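Contact-dependent inhibitor A (Enterobacter cloacae subsp. cloacae, PDB 4NTQ) delivers a toxic C-terminal domain, probably a ribosomal RNase, into target bacteria, and is bound in that domain by the immunity protein CdiI. Local coordinates at residues A[197-201]-A[213-218]. Numbering follows the deposited sequence.
Sequences KNYIT and WKMFNS
With chi1 of 52°, Ile200 tucks CG1 between its own backbone N and carbonyl carbon, and the extended chi2 then carries CD1 over one face of the Trp213 indole. Ile200 CD1 lies 3.9 Å from the centroid of the Trp213 six-membered ring and 11° off its normal, a CH-pi contact. The indole is turned so that Trp213 CE3, at its edge, comes 3.2 Å from Thr201 C. On the same face of the sheet as Ile200, the selenomethionine Met215 runs outward and bends at its last torsion, which sets its CE 3.9 Å from Ile200 CG2. Ala169 of helix 164-170 touches both Ile200 and Trp213, so this apolar cluster joins the sheet to that helix.

The strand directions differ by 153°, an antiparallel hairpin. Tyr199 and Phe216 form one hydrogen-bonded pair, with Tyr199 N to Phe216 O at 2.9 Å and Phe216 N to Tyr199 O at 2.8 Å; Thr201 and Lys214 form another, Lys214 N reaching Thr201 O at 2.9 Å, and Ile200 and Met215 make the non-hydrogen-bonded pair between them. On the face bearing Tyr199, Thr201 and Phe216, the Tyr199 ring meets Asn217 O at its edge, CD2 lying 3.6 Å away. Beyond the paired strands a water bridges Asn198 OD1, to which it donates, and Ser218 N, from which it accepts, 2.9 Å from each.

CdiI packs against this second face through its Phe97, Phe78 and Val95. At the loop ends, Lys197 NZ makes a salt bridge to Asp122 of CdiI, while Asn217 OD1 accepts from Lys221 N and Lys219 N, fixing the amide as ND2 bonds to Asp120 of CdiI. Apolar Ile200, Trp213 and Met215 against Tyr199, Thr201 and Phe216, with a separate polar edge, are consistent with one hairpin serving both the toxin's interior and CdiI recognition.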
loop_
_atom_site.group_PDB
_atom_site.type_symbol
_atom_site.label_atom_id
_atom_site.label_comp_id
_atom_site.label_asym_id
_atom_site.label_seq_id
_atom_site.Cartn_x
_atom_site.Cartn_y
_atom_site.Cartn_z
ATOM N N LYS A 197 -4.537 -17.982 4.662
ATOM C CA LYS A 197 -3.392 -17.576 5.476
ATOM C C LYS A 197 -2.815 -16.237 4.997
ATOM O O LYS A 197 -2.769 -15.261 5.748
ATOM C CB LYS A 197 -2.303 -18.656 5.468
ATOM C CG LYS A 197 -1.084 -18.311 6.341
ATOM C CD LYS A 197 -0.096 -19.475 6.457
ATOM C CE LYS A 197 1.199 -19.070 7.157
ATOM N NZ LYS A 197 0.980 -18.524 8.524
ATOM N N ASN A 198 -2.382 -16.206 3.737
ATOM C CA ASN A 198 -1.765 -15.027 3.135
ATOM C C ASN A 198 -2.585 -14.388 2.014
ATOM O O ASN A 198 -3.577 -14.962 1.544
ATOM C CB ASN A 198 -0.388 -15.390 2.592
ATOM C CG ASN A 198 0.588 -15.712 3.682
ATOM O OD1 ASN A 198 0.711 -14.965 4.655
ATOM N ND2 ASN A 198 1.289 -16.833 3.540
ATOM N N TYR A 199 -2.142 -13.210 1.575
ATOM C CA TYR A 199 -2.831 -12.462 0.529
ATOM C C TYR A 199 -1.901 -12.132 -0.635
ATOM O O TYR A 199 -0.737 -11.779 -0.438
ATOM C CB TYR A 199 -3.409 -11.158 1.091
ATOM C CG TYR A 199 -4.272 -11.325 2.331
ATOM C CD1 TYR A 199 -5.661 -11.396 2.237
ATOM C CD2 TYR A 199 -3.700 -11.406 3.597
ATOM C CE1 TYR A 199 -6.457 -11.533 3.367
ATOM C CE2 TYR A 199 -4.491 -11.551 4.730
ATOM C CZ TYR A 199 -5.867 -11.626 4.608
ATOM O OH TYR A 199 -6.645 -11.780 5.732
ATOM N N ILE A 200 -2.414 -12.236 -1.854
ATOM C CA ILE A 200 -1.656 -11.800 -3.016
ATOM C C ILE A 200 -2.453 -10.786 -3.825
ATOM O O ILE A 200 -3.684 -10.794 -3.798
ATOM C CB ILE A 200 -1.270 -12.968 -3.927
ATOM C CG1 ILE A 200 -2.492 -13.801 -4.287
ATOM C CG2 ILE A 200 -0.238 -13.859 -3.273
ATOM C CD1 ILE A 200 -2.178 -14.963 -5.198
ATOM N N THR A 201 -1.737 -9.888 -4.502
ATOM C CA THR A 201 -2.301 -9.011 -5.523
ATOM C C THR A 201 -1.325 -9.046 -6.660
ATOM O O THR A 201 -0.126 -9.193 -6.429
ATOM C CB THR A 201 -2.375 -7.526 -5.113
ATOM O OG1 THR A 201 -1.059 -7.038 -4.818
ATOM C CG2 THR A 201 -3.239 -7.334 -3.927
ATOM N N TRP A 213 3.464 -11.472 -8.536
ATOM C CA TRP A 213 2.593 -11.157 -7.407
ATOM C C TRP A 213 3.324 -10.432 -6.284
ATOM O O TRP A 213 4.523 -10.613 -6.094
ATOM C CB TRP A 213 2.007 -12.445 -6.824
ATOM C CG TRP A 213 1.154 -13.248 -7.763
ATOM C CD1 TRP A 213 1.539 -14.331 -8.498
ATOM C CD2 TRP A 213 -0.238 -13.049 -8.042
ATOM N NE1 TRP A 213 0.478 -14.809 -9.227
ATOM C CE2 TRP A 213 -0.626 -14.042 -8.962
ATOM C CE3 TRP A 213 -1.194 -12.127 -7.602
ATOM C CZ2 TRP A 213 -1.931 -14.138 -9.455
ATOM C CZ3 TRP A 213 -2.481 -12.221 -8.091
ATOM C CH2 TRP A 213 -2.841 -13.223 -9.006
ATOM N N LYS A 214 2.597 -9.610 -5.536
ATOM C CA LYS A 214 3.095 -9.109 -4.259
ATOM C C LYS A 214 2.311 -9.866 -3.203
ATOM O O LYS A 214 1.115 -10.089 -3.376
ATOM C CB LYS A 214 2.860 -7.602 -4.128
ATOM C CG LYS A 214 3.452 -6.795 -5.277
ATOM C CD LYS A 214 4.660 -5.999 -4.834
ATOM C CE LYS A 214 5.300 -5.227 -5.995
ATOM N NZ LYS A 214 6.482 -5.942 -6.576
HETATM N N MSE A 215 2.970 -10.282 -2.126
HETATM C CA MSE A 215 2.290 -11.061 -1.096
HETATM C C MSE A 215 2.309 -10.343 0.236
HETATM O O MSE A 215 3.292 -9.697 0.577
HETATM C CB MSE A 215 2.926 -12.438 -0.959
HETATM C CG MSE A 215 2.302 -13.324 0.109
HETATM SE SE MSE A 215 3.138 -15.089 0.151
HETATM C CE MSE A 215 3.015 -15.487 -1.762
ATOM N N PHE A 216 1.218 -10.452 0.987
ATOM C CA PHE A 216 1.153 -9.874 2.321
ATOM C C PHE A 216 0.783 -10.949 3.341
ATOM O O PHE A 216 -0.024 -11.834 3.055
ATOM C CB PHE A 216 0.139 -8.733 2.365
ATOM C CG PHE A 216 0.430 -7.626 1.393
ATOM C CD1 PHE A 216 1.069 -6.472 1.806
ATOM C CD2 PHE A 216 0.069 -7.741 0.062
ATOM C CE1 PHE A 216 1.340 -5.448 0.911
ATOM C CE2 PHE A 216 0.327 -6.718 -0.838
ATOM C CZ PHE A 216 0.962 -5.571 -0.410
ATOM N N ASN A 217 1.366 -10.886 4.530
ATOM C CA ASN A 217 1.064 -11.923 5.516
ATOM C C ASN A 217 -0.284 -11.736 6.211
ATOM O O ASN A 217 -1.031 -10.809 5.881
ATOM C CB ASN A 217 2.210 -12.121 6.515
ATOM C CG ASN A 217 2.357 -10.977 7.490
ATOM O OD1 ASN A 217 1.558 -10.042 7.513
ATOM N ND2 ASN A 217 3.387 -11.054 8.320
ATOM N N SER A 218 -0.578 -12.603 7.177
ATOM C CA SER A 218 -1.893 -12.648 7.809
ATOM C C SER A 218 -2.239 -11.323 8.472
ATOM O O SER A 218 -3.405 -11.038 8.726
ATOM C CB SER A 218 -1.964 -13.783 8.831
ATOM O OG SER A 218 -1.111 -13.519 9.928
HETATM O O HOH W 1 1.101 -14.907 7.488
#